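Local coordinates for protein endoglucanase (PDB 1DYS) that hydrolyses internal beta-1,4-glucosidic linkages in cellulose, as the catalytic domain of a fungal family 6 glycoside hydrolase, at residues 224-229 / 263-268; 88-93 / 102-107; 22-27 / 328-333. One frame throughout, in Å; residues are numbered along the deposited sequence.

Contacts 1 and 2 are buried, whereas contact 3 lies at the surface. No element is shared between them: contact 1 joins the end of strand 262-266 to the loop after strand 215-218, contact 2 pairs two parts of the loop between strand 79-85 and helix 108-126, and contact 3 brings helix 15-29 to the start of helix 332-340, enclosing the other two along the chain. Contacts 1 and 2 lie on opposite sides of the chain's centre, about 30 Å apart between centres. Neutral amide-backbone bonds dominate contact 1; a carboxylate accepts from backbone in contact 2 and from side chains in contact 3. Contacts 2 and 3 both touch the second subunit.

Contact 1. Residues 224-229 / 263-268; sequences NPYSTS and FIIDQS
The carboxamide of Gln267 meets the backbone of Asn224 and Tyr226 with both of its polar atoms. Its NE2 donates to Asn224 O at 3.0 Å, with an N-H...O angle of 161° and the acceptor lying in the amide plane. The second bond is more bent: Tyr226 N reaches Gln267 OE1 at 3.1 Å and 137°, from above the carbonyl plane. The same oxygen rests against Tyr226 CB at 3.4 Å. Beyond it, Ile265 CD1 sits 3.7 Å from Tyr226 CE1, at the edge of the ring and near its plane, the two side chains crossing at about a right angle.

A bend at chi2 (-72°) folds the Gln267 chain back, and NE2 also donates to Asp266 O at 2.9 Å; two acceptors thus fix the rotation of the amide. With an alanine in its place, Asn224 O and Tyr226 N would probably lose these mates, and a gap would be likely to open next to Tyr226 CB.

The second shell holds both backbones. The buried Asp266 carboxylate accepts at OD1 from Ser268 N at 2.9 Å, forming an Asx turn, and from Ser268 OG on the same face, while its OD2 takes the backbone N of Ser221. The Tyr226 hydroxyl bonds to Thr298 O. Asn224 OD1 is held by Arg276 and Trp279, and its ND2 bonds to Glu243 and to Asn183, a probable substrate-binding residue. The chemistry is that of a neutral side-chain amide satisfying backbone hydrogen-bonding groups at a strand end, which ties the 224-229 loop to the sheet without a charge-charge pair across the two segments.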
ATOM      1  N   ASN A 224       2.230 -24.116  -0.905  1.00 13.31           N
ATOM      2  CA  ASN A 224       2.540 -25.476  -1.347  1.00 14.52           C
ATOM      3  C   ASN A 224       3.342 -26.215  -0.276  1.00 16.01           C
ATOM      4  O   ASN A 224       4.059 -25.631   0.519  1.00 16.80           O
ATOM      5  CB  ASN A 224       3.356 -25.423  -2.622  1.00 13.57           C
ATOM      6  CG  ASN A 224       2.730 -24.747  -3.813  1.00 12.50           C
ATOM      7  OD1 ASN A 224       1.508 -24.664  -3.852  1.00 19.32           O
ATOM      8  ND2 ASN A 224       3.534 -24.306  -4.783  1.00 16.34           N
ATOM      9  N   PRO A 225       3.091 -27.518  -0.162  1.00 17.76           N
ATOM     10  CA  PRO A 225       3.821 -28.335   0.790  1.00 14.38           C
ATOM     11  C   PRO A 225       5.216 -28.588   0.256  1.00 18.93           C
ATOM     12  O   PRO A 225       5.425 -28.631  -0.954  1.00 16.45           O
ATOM     13  CB  PRO A 225       3.017 -29.659   0.838  1.00 17.67           C
ATOM     14  CG  PRO A 225       2.447 -29.686  -0.550  1.00 20.92           C
ATOM     15  CD  PRO A 225       2.255 -28.266  -1.079  1.00 17.10           C
ATOM     16  N   TYR A 226       6.167 -28.693   1.175  1.00 21.84           N
ATOM     17  CA  TYR A 226       7.542 -29.010   0.842  1.00 18.19           C
ATOM     18  C   TYR A 226       7.592 -30.428   0.264  1.00 19.97           C
ATOM     19  O   TYR A 226       7.996 -30.638  -0.863  1.00 21.67           O
ATOM     20  CB  TYR A 226       8.461 -28.898   2.061  1.00 14.39           C
ATOM     21  CG  TYR A 226       9.876 -29.340   1.739  1.00 17.51           C
ATOM     22  CD1 TYR A 226      10.669 -28.623   0.864  1.00 21.80           C
ATOM     23  CD2 TYR A 226      10.417 -30.475   2.315  1.00 22.13           C
ATOM     24  CE1 TYR A 226      11.958 -29.001   0.540  1.00 25.82           C
ATOM     25  CE2 TYR A 226      11.708 -30.869   2.006  1.00 24.30           C
ATOM     26  CZ  TYR A 226      12.475 -30.142   1.131  1.00 23.10           C
ATOM     27  OH  TYR A 226      13.746 -30.524   0.805  1.00 26.30           O
ATOM     28  N   SER A 227       7.114 -31.423   1.019  1.00 23.66           N
ATOM     29  CA  SER A 227       7.242 -32.801   0.534  1.00 24.42           C
ATOM     30  C   SER A 227       6.018 -33.637   0.914  1.00 23.09           C
ATOM     31  O   SER A 227       5.735 -33.678   2.112  1.00 29.17           O
ATOM     32  CB  SER A 227       8.488 -33.428   1.184  1.00 25.47           C
ATOM     33  OG  SER A 227       8.716 -34.748   0.707  1.00 37.46           O
ATOM     34  N   THR A 228       5.356 -34.177  -0.090  1.00 27.13           N
ATOM     35  CA  THR A 228       4.207 -35.035   0.209  1.00 28.02           C
ATOM     36  C   THR A 228       3.991 -36.052  -0.897  1.00 23.08           C
ATOM     37  O   THR A 228       4.198 -35.899  -2.091  1.00 27.84           O
ATOM     38  CB  THR A 228       2.917 -34.275   0.531  1.00 33.27           C
ATOM     39  OG1 THR A 228       1.830 -35.229   0.610  1.00 35.88           O
ATOM     40  CG2 THR A 228       2.530 -33.288  -0.540  1.00 25.38           C
ATOM     41  N   SER A 229       3.495 -37.224  -0.445  1.00 29.62           N
ATOM     42  CA  SER A 229       3.175 -38.318  -1.337  1.00 24.79           C
ATOM     43  C   SER A 229       1.714 -38.240  -1.769  1.00 30.28           C
ATOM     44  O   SER A 229       1.232 -39.049  -2.558  1.00 31.44           O
ATOM     45  CB  SER A 229       3.393 -39.701  -0.719  1.00 29.37           C
ATOM     46  OG  SER A 229       3.042 -39.683   0.648  1.00 39.50           O
ATOM     47  N   PHE A 263      18.228 -24.189  -3.459  1.00 21.18           N
ATOM     48  CA  PHE A 263      16.987 -23.502  -3.101  1.00 19.80           C
ATOM     49  C   PHE A 263      16.841 -23.214  -1.614  1.00 18.97           C
ATOM     50  O   PHE A 263      17.347 -23.919  -0.762  1.00 17.16           O
ATOM     51  CB  PHE A 263      15.766 -24.402  -3.417  1.00 15.84           C
ATOM     52  CG  PHE A 263      15.278 -24.272  -4.824  1.00 15.38           C
ATOM     53  CD1 PHE A 263      16.063 -24.731  -5.873  1.00 18.32           C
ATOM     54  CD2 PHE A 263      14.115 -23.599  -5.165  1.00 16.13           C
ATOM     55  CE1 PHE A 263      15.678 -24.588  -7.175  1.00 12.79           C
ATOM     56  CE2 PHE A 263      13.703 -23.480  -6.464  1.00 20.12           C
ATOM     57  CZ  PHE A 263      14.481 -23.960  -7.518  1.00 16.90           C
ATOM     58  N   ILE A 264      16.031 -22.208  -1.290  1.00 14.08           N
ATOM     59  CA  ILE A 264      15.517 -21.983   0.055  1.00 14.26           C
ATOM     60  C   ILE A 264      13.993 -21.959  -0.165  1.00 19.29           C
ATOM     61  O   ILE A 264      13.604 -21.455  -1.196  1.00 17.00           O
ATOM     62  CB  ILE A 264      15.941 -20.828   0.938  1.00 13.88           C
ATOM     63  CG1 ILE A 264      15.801 -19.495   0.180  1.00 12.80           C
ATOM     64  CG2 ILE A 264      17.398 -21.062   1.356  1.00 15.27           C
ATOM     65  CD1 ILE A 264      16.365 -18.290   0.892  1.00 17.13           C
ATOM     66  N   ILE A 265      13.216 -22.678   0.651  1.00 15.04           N
ATOM     67  CA  ILE A 265      11.787 -22.841   0.334  1.00 15.32           C
ATOM     68  C   ILE A 265      10.946 -22.388   1.515  1.00 13.65           C
ATOM     69  O   ILE A 265      11.137 -22.783   2.649  1.00 16.17           O
ATOM     70  CB  ILE A 265      11.421 -24.323   0.091  1.00 15.48           C
ATOM     71  CG1 ILE A 265      12.111 -24.786  -1.196  1.00 18.66           C
ATOM     72  CG2 ILE A 265       9.909 -24.510  -0.088  1.00 14.76           C
ATOM     73  CD1 ILE A 265      11.749 -26.134  -1.730  1.00 24.38           C
ATOM     74  N   ASP A 266      10.006 -21.470   1.252  1.00 12.09           N
ATOM     75  CA  ASP A 266       9.183 -20.904   2.319  1.00 10.33           C
ATOM     76  C   ASP A 266       8.184 -21.985   2.758  1.00 15.37           C
ATOM     77  O   ASP A 266       7.575 -22.610   1.881  1.00 13.38           O
ATOM     78  CB  ASP A 266       8.345 -19.749   1.733  1.00 13.35           C
ATOM     79  CG  ASP A 266       7.757 -18.811   2.777  1.00 11.89           C
ATOM     80  OD1 ASP A 266       7.868 -18.987   4.008  1.00 12.25           O
ATOM     81  OD2 ASP A 266       7.111 -17.800   2.345  1.00 14.61           O
ATOM     82  N   GLN A 267       8.052 -22.167   4.069  1.00 13.05           N
ATOM     83  CA  GLN A 267       6.984 -23.006   4.606  1.00 10.30           C
ATOM     84  C   GLN A 267       6.288 -22.209   5.698  1.00 15.72           C
ATOM     85  O   GLN A 267       5.665 -22.762   6.587  1.00 15.22           O
ATOM     86  CB  GLN A 267       7.452 -24.357   5.196  1.00 16.05           C
ATOM     87  CG  GLN A 267       7.955 -25.347   4.152  1.00 13.66           C
ATOM     88  CD  GLN A 267       6.815 -25.920   3.317  1.00 14.01           C
ATOM     89  OE1 GLN A 267       6.193 -26.915   3.702  1.00 15.83           O
ATOM     90  NE2 GLN A 267       6.551 -25.285   2.206  1.00 14.73           N
ATOM     91  N   SER A 268       6.287 -20.852   5.582  1.00 15.92           N
ATOM     92  CA  SER A 268       5.598 -20.023   6.569  1.00 13.57           C
ATOM     93  C   SER A 268       4.127 -20.371   6.669  1.00 13.43           C
ATOM     94  O   SER A 268       3.543 -20.323   7.760  1.00 12.19           O
ATOM     95  CB  SER A 268       5.715 -18.534   6.180  1.00 12.06           C
ATOM     96  OG  SER A 268       5.187 -18.363   4.846  1.00 15.19           O
TER

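Contact 2. Residues 88-93 / 102-107; sequences LPDRDC and LKLSQN
The Asp90 carboxylate carries Leu104 on one face: Leu104 N meets OD1 from above the plane, at 2.9 Å with an N-H...O angle of 160°, and Leu104 CD1 lies over the same side, 3.4 Å from OD2. Lys103 CA comes beside OD1 at 3.2 Å. A water donates to OD2 and weakly accepts from Ser105 N, and Phe151 of helix 150-169 also packs on Asp90. Beside it, Pro89 CB is met by Leu104 CD2 at a tight 3.5 Å.

With CG beside its own backbone N (chi1 -72°), Asp90 turns its carboxylate to the same segment that its N-H addresses. Asp90 N donates to Leu102 O at 3.0 Å in a nearly straight bond, and one residue thereby grips the chain on both sides of Lys103. A second water links Leu88 O to Leu102 N. Phe57 of the second subunit packs on Leu102.

Leu88 to Arg91 form a type II beta turn, with Asp90 at its third position and a positive phi of 59°. The turn leads directly to Asp92, the probable proton donor, and to Cys93, disulfide-bonded to Cys152: the arrangement is an active-site loop following a barrel strand of the family 6 fold, braced by its own later residues.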
ATOM      1  N   LEU A  88      10.967  -3.727  -7.235  1.00 12.48           N
ATOM      2  CA  LEU A  88      11.156  -3.565  -8.682  1.00 13.76           C
ATOM      3  C   LEU A  88      10.226  -2.552  -9.295  1.00 13.37           C
ATOM      4  O   LEU A  88       9.041  -2.385  -8.961  1.00 14.66           O
ATOM      5  CB  LEU A  88      10.805  -4.945  -9.320  1.00 16.32           C
ATOM      6  CG  LEU A  88      11.369  -5.244 -10.710  1.00 16.68           C
ATOM      7  CD1 LEU A  88      12.891  -5.304 -10.663  1.00 16.55           C
ATOM      8  CD2 LEU A  88      10.785  -6.563 -11.220  1.00 16.00           C
ATOM      9  N   PRO A  89      10.745  -1.784 -10.241  1.00 15.44           N
ATOM     10  CA  PRO A  89       9.874  -0.866 -10.969  1.00 15.41           C
ATOM     11  C   PRO A  89       8.857  -1.693 -11.735  1.00 15.17           C
ATOM     12  O   PRO A  89       9.135  -2.780 -12.297  1.00 14.69           O
ATOM     13  CB  PRO A  89      10.771  -0.067 -11.936  1.00 15.65           C
ATOM     14  CG  PRO A  89      12.123  -0.364 -11.389  1.00 15.43           C
ATOM     15  CD  PRO A  89      12.123  -1.724 -10.700  1.00 12.94           C
ATOM     16  N   ASP A  90       7.597  -1.279 -11.720  1.00 12.82           N
ATOM     17  CA  ASP A  90       6.481  -1.976 -12.340  1.00 16.10           C
ATOM     18  C   ASP A  90       6.316  -3.389 -11.772  1.00 19.34           C
ATOM     19  O   ASP A  90       6.015  -4.379 -12.469  1.00 17.20           O
ATOM     20  CB  ASP A  90       6.641  -2.063 -13.868  1.00 13.45           C
ATOM     21  CG  ASP A  90       6.416  -0.709 -14.528  1.00 24.51           C
ATOM     22  OD1 ASP A  90       6.250   0.282 -13.779  1.00 19.04           O
ATOM     23  OD2 ASP A  90       6.425  -0.656 -15.783  1.00 18.33           O
ATOM     24  N   ARG A  91       6.570  -3.472 -10.477  1.00 13.43           N
ATOM     25  CA  ARG A  91       6.472  -4.676  -9.660  1.00 14.50           C
ATOM     26  C   ARG A  91       5.183  -5.444  -9.891  1.00 14.98           C
ATOM     27  O   ARG A  91       4.128  -4.841 -10.091  1.00 15.76           O
ATOM     28  CB  ARG A  91       6.478  -4.220  -8.185  1.00 13.98           C
ATOM     29  CG  ARG A  91       7.038  -5.275  -7.226  1.00 13.34           C
ATOM     30  CD  ARG A  91       7.354  -4.663  -5.868  1.00 13.92           C
ATOM     31  NE  ARG A  91       6.117  -4.312  -5.126  1.00 13.23           N
ATOM     32  CZ  ARG A  91       6.200  -3.813  -3.893  1.00 12.35           C
ATOM     33  NH1 ARG A  91       7.325  -3.582  -3.214  1.00 13.29           N
ATOM     34  NH2 ARG A  91       5.016  -3.502  -3.302  1.00 14.70           N
ATOM     35  N   ASP A  92       5.290  -6.797  -9.990  1.00 11.96           N
ATOM     36  CA  ASP A  92       4.124  -7.634 -10.239  1.00 17.95           C
ATOM     37  C   ASP A  92       3.358  -7.153 -11.473  1.00 15.83           C
ATOM     38  O   ASP A  92       2.156  -6.918 -11.456  1.00 13.78           O
ATOM     39  CB  ASP A  92       3.177  -7.655  -9.038  1.00 14.41           C
ATOM     40  CG  ASP A  92       3.852  -8.242  -7.813  1.00 16.54           C
ATOM     41  OD1 ASP A  92       4.130  -9.462  -7.886  1.00 18.60           O
ATOM     42  OD2 ASP A  92       4.138  -7.569  -6.793  1.00 16.72           O
ATOM     43  N   CYS A  93       4.089  -7.154 -12.613  1.00 14.74           N
ATOM     44  CA  CYS A  93       3.518  -6.488 -13.794  1.00 18.87           C
ATOM     45  C   CYS A  93       2.234  -7.091 -14.291  1.00 16.21           C
ATOM     46  O   CYS A  93       1.390  -6.459 -14.959  1.00 21.36           O
ATOM     47  CB  CYS A  93       4.582  -6.386 -14.903  1.00 17.56           C
ATOM     48  SG  CYS A  93       5.067  -7.970 -15.610  1.00 17.27           S
ATOM     49  N   LEU A 102       7.656   2.272  -7.305  1.00 14.14           N
ATOM     50  CA  LEU A 102       8.452   2.601  -8.487  1.00 15.84           C
ATOM     51  C   LEU A 102       7.763   2.142  -9.769  1.00 13.78           C
ATOM     52  O   LEU A 102       7.228   1.059  -9.867  1.00 13.84           O
ATOM     53  CB  LEU A 102       9.850   1.976  -8.426  1.00 14.72           C
ATOM     54  CG  LEU A 102      10.662   2.340  -7.186  1.00 13.44           C
ATOM     55  CD1 LEU A 102      12.046   1.705  -7.286  1.00 15.55           C
ATOM     56  CD2 LEU A 102      10.817   3.841  -7.021  1.00 15.65           C
ATOM     57  N   LYS A 103       7.749   3.065 -10.709  1.00 15.05           N
ATOM     58  CA  LYS A 103       7.146   2.831 -12.031  1.00 18.34           C
ATOM     59  C   LYS A 103       8.172   3.162 -13.099  1.00 17.23           C
ATOM     60  O   LYS A 103       8.876   4.179 -12.989  1.00 16.83           O
ATOM     61  CB  LYS A 103       5.906   3.726 -12.186  1.00 15.93           C
ATOM     62  CG  LYS A 103       4.850   3.472 -11.105  1.00 14.26           C
ATOM     63  CD  LYS A 103       3.557   4.201 -11.370  1.00 20.35           C
ATOM     64  CE  LYS A 103       2.402   3.563 -10.577  1.00 18.89           C
ATOM     65  NZ  LYS A 103       1.145   4.295 -10.944  1.00 20.43           N
ATOM     66  N   LEU A 104       8.243   2.341 -14.145  1.00 17.62           N
ATOM     67  CA  LEU A 104       9.252   2.593 -15.179  1.00 19.92           C
ATOM     68  C   LEU A 104       9.035   3.938 -15.845  1.00 19.44           C
ATOM     69  O   LEU A 104      10.028   4.641 -16.065  1.00 18.23           O
ATOM     70  CB  LEU A 104       9.334   1.451 -16.184  1.00 14.04           C
ATOM     71  CG  LEU A 104       9.909   0.133 -15.636  1.00 17.18           C
ATOM     72  CD1 LEU A 104       9.665  -0.949 -16.668  1.00 18.42           C
ATOM     73  CD2 LEU A 104      11.389   0.300 -15.319  1.00 17.13           C
ATOM     74  N   SER A 105       7.778   4.332 -16.031  1.00 18.96           N
ATOM     75  CA  SER A 105       7.453   5.612 -16.647  1.00 20.51           C
ATOM     76  C   SER A 105       7.649   6.811 -15.729  1.00 23.29           C
ATOM     77  O   SER A 105       7.364   7.945 -16.154  1.00 23.43           O
ATOM     78  CB  SER A 105       6.000   5.524 -17.136  1.00 21.63           C
ATOM     79  OG  SER A 105       5.119   5.232 -16.065  1.00 18.93           O
ATOM     80  N   GLN A 106       8.091   6.630 -14.492  1.00 21.97           N
ATOM     81  CA  GLN A 106       8.398   7.677 -13.550  1.00 16.00           C
ATOM     82  C   GLN A 106       9.846   7.515 -13.096  1.00 18.59           C
ATOM     83  O   GLN A 106      10.187   7.503 -11.908  1.00 18.41           O
ATOM     84  CB  GLN A 106       7.454   7.705 -12.342  1.00 16.42           C
ATOM     85  CG  GLN A 106       5.971   7.880 -12.700  1.00 19.64           C
ATOM     86  CD  GLN A 106       5.089   7.721 -11.467  1.00 30.90           C
ATOM     87  OE1 GLN A 106       5.503   7.266 -10.389  1.00 24.11           O
ATOM     88  NE2 GLN A 106       3.811   8.074 -11.655  1.00 24.20           N
ATOM     89  N   ASN A 107      10.740   7.361 -14.086  1.00 17.89           N
ATOM     90  CA  ASN A 107      12.171   7.206 -13.895  1.00 16.26           C
ATOM     91  C   ASN A 107      12.471   6.062 -12.931  1.00 18.05           C
ATOM     92  O   ASN A 107      13.437   6.096 -12.193  1.00 20.14           O
ATOM     93  CB  ASN A 107      12.788   8.518 -13.389  1.00 19.79           C
ATOM     94  CG  ASN A 107      14.300   8.605 -13.396  1.00 17.57           C
ATOM     95  OD1 ASN A 107      14.854   9.266 -12.497  1.00 26.88           O
ATOM     96  ND2 ASN A 107      15.011   8.022 -14.350  1.00 15.24           N
TER
HETATM   97  O   HOH W   1       8.134  -0.730  -6.842  1.00 13.78           O
HETATM   98  O   HOH W   2       5.971   2.002 -16.634  1.00 17.88           O

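Contact 3. Residues 22-27 / 328-333; sequences DQTRQA and GMWFDA
Helix 15-29 passes the first turn of helix 332-340 with the CA atoms of Thr24 and Asp332 6.1 Å apart, close enough for short polar side chains to meet. Asp332 is the centre of the contact. Its OD1 accepts from Thr24 OG1 at 2.6 Å, on the syn side and somewhat out of the carboxylate plane. The same oxygen receives Trp330 NE1 at 2.8 Å through its anti lone pair; this bond is nearly straight, 167°, and lies in the indole plane. Two donors from different sides therefore hold OD1, and the rotation of the carboxylate is largely set.

The CG of Asp332 stands anti to the backbone N (chi1 -161°), which carries the group across to helix 15-29. There the extended Gln23 side chain lays its amide over the carboxylate, the planes only 12° apart, with Gln23 CD 4.0 Å from Asp332 CG. Gln23 NE2 continues to Trp330 CD1 at 3.4 Å. Thr24 OG1 also touches the edge of the indole, 3.4 Å from Trp330 CZ2, and Ala27 CB closes on Asp332 OD2 at 3.7 Å. That second oxygen is bonded to Gln336, one turn on. Both the bonds and the position in the first turn of a helix would be expected to favour the ionised carboxylate.

Around the contact, Val40 of helix 34-46 and Ala335 of helix 332-340 pack on Thr24, while Tyr17 and Leu21 of helix 15-29 touch Trp330. The indole also touches Glu314, a probable substrate-binding residue, and the backbone N of Trp330 bonds to Glu97 of the second subunit, placing this helix-helix junction beside the subunit interface.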
ATOM      1  N   ASP A  22       2.230 -10.908  19.416  1.00 18.31           N
ATOM      2  CA  ASP A  22       1.760 -10.762  20.808  1.00 17.60           C
ATOM      3  C   ASP A  22       0.246 -10.642  20.857  1.00 20.83           C
ATOM      4  O   ASP A  22      -0.413 -11.214  21.739  1.00 20.39           O
ATOM      5  CB  ASP A  22       2.423  -9.585  21.519  1.00 17.76           C
ATOM      6  CG  ASP A  22       2.753  -9.961  22.951  1.00 28.60           C
ATOM      7  OD1 ASP A  22       3.494 -10.954  23.100  1.00 23.59           O
ATOM      8  OD2 ASP A  22       2.263  -9.276  23.887  1.00 24.61           O
ATOM      9  N   GLN A  23      -0.372  -9.958  19.877  1.00 18.04           N
ATOM     10  CA  GLN A  23      -1.829  -9.876  19.837  1.00 19.08           C
ATOM     11  C   GLN A  23      -2.429 -11.269  19.780  1.00 21.56           C
ATOM     12  O   GLN A  23      -3.425 -11.570  20.453  1.00 22.98           O
ATOM     13  CB  GLN A  23      -2.286  -9.081  18.603  1.00 19.16           C
ATOM     14  CG  GLN A  23      -3.804  -9.000  18.496  1.00 25.29           C
ATOM     15  CD  GLN A  23      -4.272  -8.010  17.448  1.00 30.48           C
ATOM     16  OE1 GLN A  23      -5.485  -7.825  17.283  1.00 28.64           O
ATOM     17  NE2 GLN A  23      -3.369  -7.363  16.732  1.00 17.97           N
ATOM     18  N   THR A  24      -1.804 -12.164  18.985  1.00 17.27           N
ATOM     19  CA  THR A  24      -2.329 -13.521  18.848  1.00 17.10           C
ATOM     20  C   THR A  24      -2.211 -14.285  20.150  1.00 20.53           C
ATOM     21  O   THR A  24      -3.113 -15.001  20.568  1.00 20.84           O
ATOM     22  CB  THR A  24      -1.605 -14.291  17.705  1.00 12.75           C
ATOM     23  OG1 THR A  24      -1.459 -13.379  16.597  1.00 18.44           O
ATOM     24  CG2 THR A  24      -2.403 -15.484  17.234  1.00 16.82           C
ATOM     25  N   ARG A  25      -1.046 -14.202  20.765  1.00 21.00           N
ATOM     26  CA  ARG A  25      -0.795 -14.815  22.055  1.00 17.91           C
ATOM     27  C   ARG A  25      -1.783 -14.257  23.074  1.00 19.93           C
ATOM     28  O   ARG A  25      -2.371 -15.115  23.730  1.00 24.01           O
ATOM     29  CB  ARG A  25       0.612 -14.500  22.566  1.00 21.80           C
ATOM     30  CG  ARG A  25       1.109 -15.599  23.511  1.00 27.75           C
ATOM     31  CD  ARG A  25       2.488 -15.093  24.051  1.00 31.43           C
ATOM     32  NE  ARG A  25       2.076 -13.959  24.887  1.00 36.58           N
ATOM     33  CZ  ARG A  25       1.627 -14.228  26.123  1.00 38.46           C
ATOM     34  NH1 ARG A  25       1.600 -15.432  26.680  1.00 41.76           N
ATOM     35  NH2 ARG A  25       1.190 -13.173  26.764  1.00 22.34           N
ATOM     36  N   GLN A  26      -1.981 -12.940  23.121  1.00 18.69           N
ATOM     37  CA  GLN A  26      -3.027 -12.429  24.022  1.00 22.07           C
ATOM     38  C   GLN A  26      -4.410 -12.984  23.718  1.00 26.43           C
ATOM     39  O   GLN A  26      -5.172 -13.324  24.646  1.00 24.10           O
ATOM     40  CB  GLN A  26      -3.074 -10.892  23.881  1.00 22.74           C
ATOM     41  CG  GLN A  26      -1.815 -10.229  24.459  1.00 21.81           C
ATOM     42  CD  GLN A  26      -1.682  -8.787  24.028  1.00 26.15           C
ATOM     43  OE1 GLN A  26      -0.635  -8.141  24.100  1.00 29.54           O
ATOM     44  NE2 GLN A  26      -2.749  -8.175  23.524  1.00 28.77           N
ATOM     45  N   ALA A  27      -4.827 -13.112  22.458  1.00 22.76           N
ATOM     46  CA  ALA A  27      -6.148 -13.616  22.093  1.00 22.86           C
ATOM     47  C   ALA A  27      -6.373 -15.033  22.584  1.00 26.56           C
ATOM     48  O   ALA A  27      -7.399 -15.360  23.206  1.00 29.72           O
ATOM     49  CB  ALA A  27      -6.380 -13.517  20.585  1.00 21.10           C
ATOM     50  N   GLY A 328      -0.498  -6.642   3.921  1.00 23.90           N
ATOM     51  CA  GLY A 328       0.444  -6.311   4.952  1.00 21.79           C
ATOM     52  C   GLY A 328      -0.194  -5.968   6.296  1.00 18.01           C
ATOM     53  O   GLY A 328       0.580  -5.876   7.235  1.00 20.46           O
ATOM     54  N   MET A 329      -1.511  -5.795   6.387  1.00 20.58           N
ATOM     55  CA  MET A 329      -2.164  -5.453   7.650  1.00 19.38           C
ATOM     56  C   MET A 329      -2.344  -6.739   8.471  1.00 15.08           C
ATOM     57  O   MET A 329      -2.547  -7.793   7.883  1.00 15.65           O
ATOM     58  CB  MET A 329      -3.507  -4.819   7.303  1.00 25.54           C
ATOM     59  CG  MET A 329      -3.888  -3.450   7.759  1.00 38.71           C
ATOM     60  SD  MET A 329      -2.767  -2.111   7.387  1.00 34.88           S
ATOM     61  CE  MET A 329      -3.736  -1.101   6.265  1.00 26.53           C
ATOM     62  N   TRP A 330      -2.197  -6.654   9.781  1.00 15.69           N
ATOM     63  CA  TRP A 330      -2.319  -7.831  10.629  1.00 16.18           C
ATOM     64  C   TRP A 330      -3.744  -8.361  10.618  1.00 14.06           C
ATOM     65  O   TRP A 330      -4.737  -7.635  10.663  1.00 18.94           O
ATOM     66  CB  TRP A 330      -1.906  -7.436  12.045  1.00 17.74           C
ATOM     67  CG  TRP A 330      -1.782  -8.672  12.886  1.00 15.93           C
ATOM     68  CD1 TRP A 330      -2.575  -9.082  13.894  1.00 16.88           C
ATOM     69  CD2 TRP A 330      -0.722  -9.638  12.766  1.00 17.09           C
ATOM     70  NE1 TRP A 330      -2.111 -10.277  14.446  1.00 15.83           N
ATOM     71  CE2 TRP A 330      -0.955 -10.604  13.751  1.00 15.02           C
ATOM     72  CE3 TRP A 330       0.385  -9.790  11.930  1.00 16.31           C
ATOM     73  CZ2 TRP A 330      -0.143 -11.723  13.940  1.00 14.94           C
ATOM     74  CZ3 TRP A 330       1.223 -10.878  12.110  1.00 17.53           C
ATOM     75  CH2 TRP A 330       0.945 -11.852  13.102  1.00 16.24           C
ATOM     76  N   PHE A 331      -3.858  -9.677  10.489  1.00 16.09           N
ATOM     77  CA  PHE A 331      -5.120 -10.391  10.362  1.00 14.41           C
ATOM     78  C   PHE A 331      -5.113 -11.454  11.465  1.00 16.69           C
ATOM     79  O   PHE A 331      -4.717 -12.595  11.201  1.00 15.30           O
ATOM     80  CB  PHE A 331      -5.201 -10.995   8.954  1.00 16.27           C
ATOM     81  CG  PHE A 331      -6.484 -11.689   8.572  1.00 17.29           C
ATOM     82  CD1 PHE A 331      -7.584 -11.707   9.416  1.00 18.71           C
ATOM     83  CD2 PHE A 331      -6.596 -12.292   7.328  1.00 15.36           C
ATOM     84  CE1 PHE A 331      -8.767 -12.334   9.049  1.00 18.22           C
ATOM     85  CE2 PHE A 331      -7.763 -12.932   6.947  1.00 16.90           C
ATOM     86  CZ  PHE A 331      -8.839 -12.945   7.814  1.00 19.20           C
ATOM     87  N   ASP A 332      -5.487 -10.986  12.673  1.00 17.34           N
ATOM     88  CA  ASP A 332      -5.288 -11.874  13.822  1.00 19.24           C
ATOM     89  C   ASP A 332      -6.078 -13.155  13.801  1.00 16.36           C
ATOM     90  O   ASP A 332      -5.536 -14.172  14.264  1.00 16.52           O
ATOM     91  CB  ASP A 332      -5.463 -11.056  15.109  1.00 15.59           C
ATOM     92  CG  ASP A 332      -4.817 -11.779  16.278  1.00 18.84           C
ATOM     93  OD1 ASP A 332      -3.571 -11.812  16.278  1.00 18.37           O
ATOM     94  OD2 ASP A 332      -5.556 -12.271  17.166  1.00 21.30           O
ATOM     95  N   ALA A 333      -7.293 -13.210  13.232  1.00 16.52           N
ATOM     96  CA  ALA A 333      -7.980 -14.493  13.166  1.00 16.87           C
ATOM     97  C   ALA A 333      -7.212 -15.496  12.273  1.00 13.54           C
ATOM     98  O   ALA A 333      -7.302 -16.700  12.490  1.00 16.52           O
ATOM     99  CB  ALA A 333      -9.385 -14.278  12.610  1.00 20.56           C
TER